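Local coordinates for guanylate kinase (Stenotrophomonas maltophilia, PDB 6WCT), which phosphorylates GMP to GDP at the expense of ATP and is probably essential for recycling GMP and, indirectly, cGMP, at residues A[23-28]-A[133-138]; A[54-59]-A[70-75]; A[77-82]-A[95-100]. All blocks are in the same frame, centred on the assembly; numbering follows the deposited sequence.

Contact 1 of 3, residues A[23-28]-A[133-138]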
# COMPACT_ATOMS: atom_id res chain seq x y z
N THR A 23 -2.81 14.24 -2.29
CA THR A 23 -1.71 13.41 -1.82
C THR A 23 -0.49 13.56 -2.72
O THR A 23 -0.59 13.64 -3.95
CB THR A 23 -2.13 11.94 -1.75
OG1 THR A 23 -3.33 11.84 -0.98
CG2 THR A 23 -1.04 11.09 -1.10
N LEU A 24 0.68 13.59 -2.09
CA LEU A 24 1.96 13.73 -2.76
C LEU A 24 2.63 12.37 -2.86
O LEU A 24 2.75 11.65 -1.86
CB LEU A 24 2.85 14.72 -2.02
CG LEU A 24 4.13 15.19 -2.70
CD1 LEU A 24 3.81 15.74 -4.11
CD2 LEU A 24 4.79 16.27 -1.85
N TYR A 25 3.00 12.00 -4.08
CA TYR A 25 3.64 10.73 -4.39
C TYR A 25 5.05 10.98 -4.88
O TYR A 25 5.29 11.95 -5.61
CB TYR A 25 2.86 9.97 -5.46
CG TYR A 25 1.46 9.61 -5.03
CD1 TYR A 25 1.21 8.45 -4.31
CD2 TYR A 25 0.40 10.46 -5.29
CE1 TYR A 25 -0.06 8.11 -3.91
CE2 TYR A 25 -0.89 10.14 -4.87
CZ TYR A 25 -1.11 8.96 -4.19
OH TYR A 25 -2.37 8.63 -3.76
N ILE A 26 6.00 10.14 -4.46
CA ILE A 26 7.35 10.16 -4.99
C ILE A 26 7.66 8.79 -5.56
O ILE A 26 7.48 7.78 -4.86
CB ILE A 26 8.40 10.55 -3.94
CG1 ILE A 26 8.11 11.92 -3.35
CG2 ILE A 26 9.80 10.55 -4.56
CD1 ILE A 26 9.16 12.37 -2.35
N VAL A 27 8.13 8.75 -6.80
CA VAL A 27 8.64 7.52 -7.41
C VAL A 27 10.09 7.80 -7.80
O VAL A 27 10.36 8.66 -8.64
CB VAL A 27 7.83 7.07 -8.63
CG1 VAL A 27 8.44 5.80 -9.20
CG2 VAL A 27 6.37 6.88 -8.29
N ALA A 28 11.02 7.07 -7.18
CA ALA A 28 12.43 7.24 -7.44
C ALA A 28 13.01 5.98 -8.06
O ALA A 28 12.54 4.87 -7.80
CB ALA A 28 13.19 7.54 -6.18
N GLY A 133 2.98 13.02 5.04
CA GLY A 133 2.35 11.80 4.58
C GLY A 133 2.63 11.43 3.14
O GLY A 133 1.82 10.73 2.52
N THR A 134 3.75 11.90 2.60
CA THR A 134 4.11 11.57 1.22
C THR A 134 4.26 10.07 1.06
O THR A 134 4.82 9.39 1.92
CB THR A 134 5.41 12.28 0.84
OG1 THR A 134 5.24 13.70 0.94
CG2 THR A 134 5.80 11.96 -0.55
N VAL A 135 3.74 9.53 -0.04
CA VAL A 135 3.86 8.11 -0.35
C VAL A 135 5.05 7.96 -1.29
O VAL A 135 5.04 8.49 -2.40
CB VAL A 135 2.57 7.58 -0.99
CG1 VAL A 135 2.76 6.11 -1.47
CG2 VAL A 135 1.42 7.67 -0.02
N THR A 136 6.08 7.21 -0.86
CA THR A 136 7.33 7.15 -1.62
C THR A 136 7.62 5.72 -2.07
O THR A 136 7.47 4.78 -1.29
CB THR A 136 8.50 7.70 -0.79
OG1 THR A 136 8.73 6.85 0.33
CG2 THR A 136 8.19 9.14 -0.24
N VAL A 137 8.01 5.57 -3.34
CA VAL A 137 8.22 4.28 -3.99
C VAL A 137 9.59 4.27 -4.66
O VAL A 137 9.94 5.22 -5.36
CB VAL A 137 7.14 3.98 -5.04
CG1 VAL A 137 7.35 2.58 -5.66
CG2 VAL A 137 5.72 4.18 -4.47
N PHE A 138 10.34 3.18 -4.51
CA PHE A 138 11.61 3.04 -5.22
C PHE A 138 11.51 1.90 -6.22
O PHE A 138 11.00 0.82 -5.90
CB PHE A 138 12.80 2.79 -4.29
CG PHE A 138 14.12 3.21 -4.89
CD1 PHE A 138 14.82 2.37 -5.73
CD2 PHE A 138 14.64 4.47 -4.63
CE1 PHE A 138 16.01 2.78 -6.30
CE2 PHE A 138 15.84 4.88 -5.19
CZ PHE A 138 16.52 4.03 -6.03
O HOH W 1 0.91 13.36 0.69
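Leu24 O takes the backbone N-H of Val135 at 3.0 Å, and from there the two strands, running parallel, zip together through Ile26. Its N-H donates to Val135 O at 2.8 Å, and its O receives Val137 N; Ala28 N then closes on Val137 O at 2.8 Å with an N-H...O angle of 171°. CA-H groups add softer contacts to the same oxygens, as where Tyr25 CA sits 3.3 Å from Val135 O. At the start of the pairing a water accepts from Leu24 N and gives a weak bond to Gly133 O. Thr134, just before the strand, brings its CG2 to 3.6 Å from Ile26 CG1: with chi1 at -61°, OG1 lies beside the backbone N and bonds to Val131 O, while CG2 is left to face Ile26. Thr136 OG1 is held by the amide of Asp180, and its CG2 packs alongside Ile26 on the same face. On the other face Val135 CB meets Tyr25 CD1 at 3.7 Å, while the Tyr25 hydroxyl is bonded to Ser202 OG. Phe138 lays one ring face over Ala28 O. Strand 24-28 is the central strand of the five-stranded parallel sheet in this P-loop kinase and 135-140 its neighbour: strand 114-117 pairs with the other edge of 24-28, helix 121-130 packs on the Ile26 face, and helix 188-203 on the Val135 and Val137 face.

Contact 2 of 3, residues A[54-59]-A[70-75]. With 5GP (guanosine-5'-monophosphate), chain E.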
# COMPACT_ATOMS: atom_id res chain seq x y z
N SER A 54 10.33 18.60 -13.94
CA SER A 54 11.42 19.19 -13.19
C SER A 54 12.21 20.19 -14.03
O SER A 54 12.16 20.18 -15.27
CB SER A 54 12.38 18.10 -12.69
OG SER A 54 11.73 17.24 -11.78
N PHE A 55 12.90 21.09 -13.34
CA PHE A 55 13.94 21.95 -13.89
C PHE A 55 15.29 21.26 -13.72
O PHE A 55 15.50 20.50 -12.77
CB PHE A 55 13.95 23.31 -13.19
CG PHE A 55 12.86 24.23 -13.64
CD1 PHE A 55 11.56 24.07 -13.16
CD2 PHE A 55 13.11 25.24 -14.54
CE1 PHE A 55 10.55 24.89 -13.59
CE2 PHE A 55 12.10 26.07 -14.98
CZ PHE A 55 10.82 25.88 -14.51
N THR A 56 16.21 21.50 -14.66
CA THR A 56 17.56 20.99 -14.52
C THR A 56 18.50 21.90 -15.29
O THR A 56 18.13 22.44 -16.33
CB THR A 56 17.71 19.55 -15.03
OG1 THR A 56 19.02 19.07 -14.73
CG2 THR A 56 17.56 19.51 -16.55
N SER A 57 19.71 22.06 -14.76
CA SER A 57 20.75 22.77 -15.49
C SER A 57 21.69 21.84 -16.23
O SER A 57 22.63 22.31 -16.86
CB SER A 57 21.54 23.69 -14.55
OG SER A 57 22.28 22.93 -13.60
N ARG A 58 21.47 20.53 -16.14
CA ARG A 58 22.31 19.61 -16.90
C ARG A 58 22.02 19.75 -18.39
O ARG A 58 20.96 20.22 -18.81
CB ARG A 58 22.10 18.16 -16.43
CG ARG A 58 20.86 17.43 -16.97
CD ARG A 58 21.24 15.97 -17.14
NE ARG A 58 20.13 15.02 -17.21
CZ ARG A 58 19.40 14.81 -18.30
NH1 ARG A 58 19.63 15.52 -19.40
NH2 ARG A 58 18.43 13.91 -18.29
N ALA A 59 23.01 19.38 -19.19
CA ALA A 59 22.88 19.47 -20.64
C ALA A 59 21.86 18.45 -21.16
O ALA A 59 21.71 17.36 -20.61
CB ALA A 59 24.24 19.25 -21.32
N TYR A 70 12.15 17.68 -19.26
CA TYR A 70 12.63 18.61 -18.25
C TYR A 70 12.40 20.01 -18.77
O TYR A 70 12.29 20.23 -19.98
CB TYR A 70 14.14 18.44 -17.96
CG TYR A 70 14.58 17.24 -17.14
CD1 TYR A 70 14.58 17.29 -15.76
CD2 TYR A 70 14.97 16.05 -17.75
CE1 TYR A 70 14.99 16.20 -14.99
CE2 TYR A 70 15.37 14.93 -16.99
CZ TYR A 70 15.37 15.03 -15.60
OH TYR A 70 15.76 13.98 -14.80
N HIS A 71 12.40 20.97 -17.86
CA HIS A 71 12.64 22.36 -18.26
C HIS A 71 14.14 22.57 -18.11
O HIS A 71 14.66 22.71 -17.00
CB HIS A 71 11.83 23.32 -17.40
CG HIS A 71 10.35 23.14 -17.53
ND1 HIS A 71 9.66 23.46 -18.68
CD2 HIS A 71 9.43 22.65 -16.67
CE1 HIS A 71 8.37 23.19 -18.51
NE2 HIS A 71 8.21 22.70 -17.30
N PHE A 72 14.85 22.56 -19.23
CA PHE A 72 16.30 22.74 -19.21
C PHE A 72 16.61 24.22 -19.16
O PHE A 72 16.15 24.99 -20.00
CB PHE A 72 16.96 22.13 -20.43
CG PHE A 72 16.82 20.64 -20.52
CD1 PHE A 72 15.73 20.08 -21.17
CD2 PHE A 72 17.78 19.81 -19.96
CE1 PHE A 72 15.59 18.70 -21.26
CE2 PHE A 72 17.66 18.42 -20.05
CZ PHE A 72 16.57 17.86 -20.69
N VAL A 73 17.38 24.64 -18.16
CA VAL A 73 17.79 26.03 -18.02
C VAL A 73 19.30 26.06 -17.77
O VAL A 73 19.95 25.03 -17.61
CB VAL A 73 17.04 26.75 -16.90
CG1 VAL A 73 15.56 26.80 -17.23
CG2 VAL A 73 17.31 26.09 -15.55
N SER A 74 19.85 27.27 -17.78
CA SER A 74 21.26 27.42 -17.47
C SER A 74 21.48 27.23 -15.98
O SER A 74 20.54 27.31 -15.17
CB SER A 74 21.75 28.80 -17.91
OG SER A 74 21.21 29.80 -17.07
N ALA A 75 22.73 26.96 -15.60
CA ALA A 75 23.05 26.88 -14.18
C ALA A 75 22.82 28.22 -13.50
O ALA A 75 22.27 28.28 -12.39
CB ALA A 75 24.49 26.41 -13.99
P 5GP E . 18.63 12.13 -15.12
O1P 5GP E . 17.43 12.54 -15.92
O2P 5GP E . 19.36 10.88 -15.62
O3P 5GP E . 19.64 13.23 -14.89
O5' 5GP E . 18.13 11.81 -13.66
C5' 5GP E . 19.04 11.78 -12.58
C4' 5GP E . 18.30 11.69 -11.28
O4' 5GP E . 17.75 13.00 -10.96
C3' 5GP E . 17.10 10.73 -11.30
O3' 5GP E . 17.06 9.97 -10.10
C2' 5GP E . 15.90 11.67 -11.30
O2' 5GP E . 14.73 11.13 -10.73
C1' 5GP E . 16.45 12.83 -10.49
N9 5GP E . 15.70 14.06 -10.66
C8 5GP E . 14.91 14.39 -11.73
N7 5GP E . 14.19 15.47 -11.53
C5 5GP E . 14.54 15.88 -10.25
C6 5GP E . 14.07 16.94 -9.46
O6 5GP E . 13.20 17.75 -9.78
N1 5GP E . 14.65 16.97 -8.20
C2 5GP E . 15.58 16.07 -7.75
N2 5GP E . 16.03 16.22 -6.50
N3 5GP E . 16.04 15.06 -8.49
C4 5GP E . 15.48 15.02 -9.71
O HOH W 2 20.13 22.82 -19.35
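The Phe55 ring carries His71 CB over one face, 3.8 Å from its centroid, with Val73 CG1 in plane at its edge; the His71 imidazole leans obliquely against it, planes 35° apart. Phe72 has Tyr70 CB over one face and Arg58 O at its edge, while Thr56 CG2 comes to 3.4 Å from Phe72 CD2. The Arg58 guanidinium stands 67° from the plane of the Tyr70 ring and presents its edge to the GMP phosphate: NE reaches O3P at 3.0 Å and NH2 reaches O1P at 2.9 Å. NH1 turns back to Ala59 O, and NH2 is also salt-bridged to Glu64, so the group's orientation is fixed from several sides. Tyr70 OH donates to that same O1P and Ser54 OG to the guanine O6, each at 2.5 Å, unusually short and its exact value doubtful. The short parallel strands are tied by bonds such as His71 N to Ser54 O; Thr56 OG1 accepts Arg58 N in an ST turn and also bonds to Trp97 O of the adjacent strand. This is the GMP-binding region of guanylate kinases: residues flanking the strands offer a serine to the base and Arg58 and Tyr70 to the phosphate, with Arg61 also bonded to the nucleotide.

Contact 3 of 3, residues A[77-82]-A[95-100]. With 5GP (guanosine-5'-monophosphate), chain E.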
# COMPACT_ATOMS: atom_id res chain seq x y z
N LYS A 77 20.64 30.56 -14.39
CA LYS A 77 19.21 30.74 -14.22
C LYS A 77 18.69 29.86 -13.09
O LYS A 77 17.87 30.30 -12.28
CB LYS A 77 18.47 30.40 -15.51
CG LYS A 77 16.96 30.44 -15.39
CD LYS A 77 16.46 31.86 -15.14
CE LYS A 77 14.94 31.92 -15.21
NZ LYS A 77 14.39 33.30 -15.06
N PHE A 78 19.14 28.61 -13.04
CA PHE A 78 18.69 27.73 -11.97
C PHE A 78 19.08 28.29 -10.61
O PHE A 78 18.25 28.35 -9.70
CB PHE A 78 19.26 26.33 -12.16
CG PHE A 78 18.58 25.29 -11.33
CD1 PHE A 78 18.81 25.21 -9.96
CD2 PHE A 78 17.71 24.39 -11.91
CE1 PHE A 78 18.19 24.26 -9.18
CE2 PHE A 78 17.08 23.42 -11.13
CZ PHE A 78 17.32 23.37 -9.77
N GLU A 79 20.34 28.72 -10.47
CA GLU A 79 20.77 29.29 -9.20
C GLU A 79 20.06 30.61 -8.93
O GLU A 79 19.81 30.94 -7.77
CB GLU A 79 22.29 29.46 -9.18
CG GLU A 79 23.03 28.12 -9.09
CD GLU A 79 24.54 28.24 -9.26
OE1 GLU A 79 25.24 27.20 -9.25
OE2 GLU A 79 25.03 29.39 -9.39
N GLN A 80 19.74 31.37 -9.98
CA GLN A 80 18.85 32.52 -9.83
C GLN A 80 17.50 32.08 -9.27
O GLN A 80 16.89 32.79 -8.47
CB GLN A 80 18.66 33.23 -11.17
CG GLN A 80 17.65 34.38 -11.14
CD GLN A 80 17.47 35.06 -12.49
OE1 GLN A 80 18.38 35.08 -13.32
NE2 GLN A 80 16.28 35.60 -12.72
N MET A 81 17.00 30.94 -9.74
CA MET A 81 15.73 30.44 -9.22
C MET A 81 15.88 29.89 -7.81
O MET A 81 14.93 29.95 -7.03
CB MET A 81 15.17 29.37 -10.15
CG MET A 81 14.68 29.93 -11.48
SD MET A 81 14.23 28.61 -12.61
CE MET A 81 12.73 27.99 -11.85
N ILE A 82 17.04 29.30 -7.47
CA ILE A 82 17.28 28.90 -6.09
C ILE A 82 17.20 30.12 -5.17
O ILE A 82 16.43 30.14 -4.20
CB ILE A 82 18.64 28.20 -5.95
CG1 ILE A 82 18.67 26.85 -6.68
CG2 ILE A 82 19.04 28.04 -4.47
CD1 ILE A 82 20.03 26.14 -6.59
N GLY A 95 26.36 16.19 -10.20
CA GLY A 95 27.07 17.35 -10.71
C GLY A 95 26.26 18.36 -11.50
O GLY A 95 26.84 19.19 -12.20
N ASP A 96 24.93 18.35 -11.38
CA ASP A 96 24.09 19.38 -11.97
C ASP A 96 22.90 19.61 -11.05
O ASP A 96 22.58 18.79 -10.20
CB ASP A 96 23.60 19.00 -13.37
CG ASP A 96 24.69 19.07 -14.42
OD1 ASP A 96 25.10 20.19 -14.81
OD2 ASP A 96 25.14 17.98 -14.86
N TRP A 97 22.24 20.75 -11.24
CA TRP A 97 21.05 21.09 -10.48
C TRP A 97 19.81 20.36 -11.00
O TRP A 97 19.61 20.23 -12.21
CB TRP A 97 20.79 22.59 -10.55
CG TRP A 97 21.78 23.42 -9.80
CD1 TRP A 97 22.64 24.35 -10.33
CD2 TRP A 97 22.03 23.40 -8.40
NE1 TRP A 97 23.40 24.91 -9.34
CE2 TRP A 97 23.04 24.35 -8.14
CE3 TRP A 97 21.49 22.68 -7.33
CZ2 TRP A 97 23.53 24.59 -6.85
CZ3 TRP A 97 21.97 22.92 -6.05
CH2 TRP A 97 22.98 23.87 -5.83
N LYS A 98 18.98 19.90 -10.07
CA LYS A 98 17.65 19.38 -10.36
C LYS A 98 16.68 19.98 -9.36
O LYS A 98 17.05 20.26 -8.21
CB LYS A 98 17.61 17.85 -10.28
CG LYS A 98 18.44 17.13 -11.34
CD LYS A 98 17.58 16.68 -12.50
CE LYS A 98 18.44 16.25 -13.68
NZ LYS A 98 18.98 14.88 -13.51
N GLY A 99 15.45 20.21 -9.80
CA GLY A 99 14.50 20.87 -8.93
C GLY A 99 13.04 20.81 -9.34
O GLY A 99 12.69 20.85 -10.53
N THR A 100 12.18 20.73 -8.34
CA THR A 100 10.73 20.82 -8.50
C THR A 100 10.33 22.25 -8.19
O THR A 100 10.53 22.72 -7.07
CB THR A 100 10.01 19.87 -7.55
OG1 THR A 100 10.42 18.52 -7.79
CG2 THR A 100 8.52 19.98 -7.74
P 5GP E . 18.63 12.13 -15.12
O1P 5GP E . 17.43 12.54 -15.92
O2P 5GP E . 19.36 10.88 -15.62
O3P 5GP E . 19.64 13.23 -14.89
O5' 5GP E . 18.13 11.81 -13.66
C5' 5GP E . 19.04 11.78 -12.58
C4' 5GP E . 18.30 11.69 -11.28
O4' 5GP E . 17.75 13.00 -10.96
C3' 5GP E . 17.10 10.73 -11.30
O3' 5GP E . 17.06 9.97 -10.10
C2' 5GP E . 15.90 11.67 -11.30
O2' 5GP E . 14.73 11.13 -10.73
C1' 5GP E . 16.45 12.83 -10.49
N9 5GP E . 15.70 14.06 -10.66
C8 5GP E . 14.91 14.39 -11.73
N7 5GP E . 14.19 15.47 -11.53
C5 5GP E . 14.54 15.88 -10.25
C6 5GP E . 14.07 16.94 -9.46
O6 5GP E . 13.20 17.75 -9.78
N1 5GP E . 14.65 16.97 -8.20
C2 5GP E . 15.58 16.07 -7.75
N2 5GP E . 16.03 16.22 -6.50
N3 5GP E . 16.04 15.06 -8.49
C4 5GP E . 15.48 15.02 -9.71
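Trp97 lays its CB, rather than its indole, on the middle of the Phe78 ring, 3.3 Å from the centroid and close to the ring normal. The indole continues nearly parallel to that ring, planes at 6°, but is slid so far along that the five-membered ring and the phenyl barely overlap. Farther out, Ile82 CD1 sits squarely over the six-membered ring of Trp97, 3.6 Å from its centroid, and Glu79 reaches the indole edge. There Trp97 NE1 donates to Glu79 OE1 at 2.9 Å, using the oxygen's anti lone pair; the acceptor lies in the indole plane although the carboxylate is turned 84° to it. Glu79 gets there by an extended chain beyond CG. These contacts pack helix 75-83 across strand 96-101 of the mixed sheet in the GMP-binding region, the two segments inclined at 47°. Gly99 lets the Phe78 ring come down onto the strand: Phe78 CZ is 3.5 Å from Lys98 C, and Gly99 N lies at the ring's edge. Phe87 stacks on Phe78, and Trp92 meets Trp97 edge-to-face. Lys98 leaves the strand on the side away from the helix; its CB lies 3.6 Å from C4 of the guanine, and the chain bends to run past C8 toward the ribose and phosphate. The exact place of NZ is doubtful, and its bonds to O4' and O5' are weak.

Overall arrangement
Contact 1 lies in the parallel sheet near the centre of the chain, while contact 2 lies within the small mixed sheet and contact 3 packs helix 75-83 on it, their centres about 23 and 22 Å from the centre of contact 1. Along the chain, contact 2 closes before contact 3 opens, and both are nested in the loop closed by contact 1. Contacts 2 and 3 are only about 7 Å apart between centres: strands 55-56 and 96-101 are sheet neighbours, joined by a probable bond from Phe55 N to Gly99 O, and helix 75-83 follows strand 71-72. Both touch GMP, whereas strand 24-28 of contact 1 leads into the P-loop, whose Ser31 and Lys35 also bond to GMP.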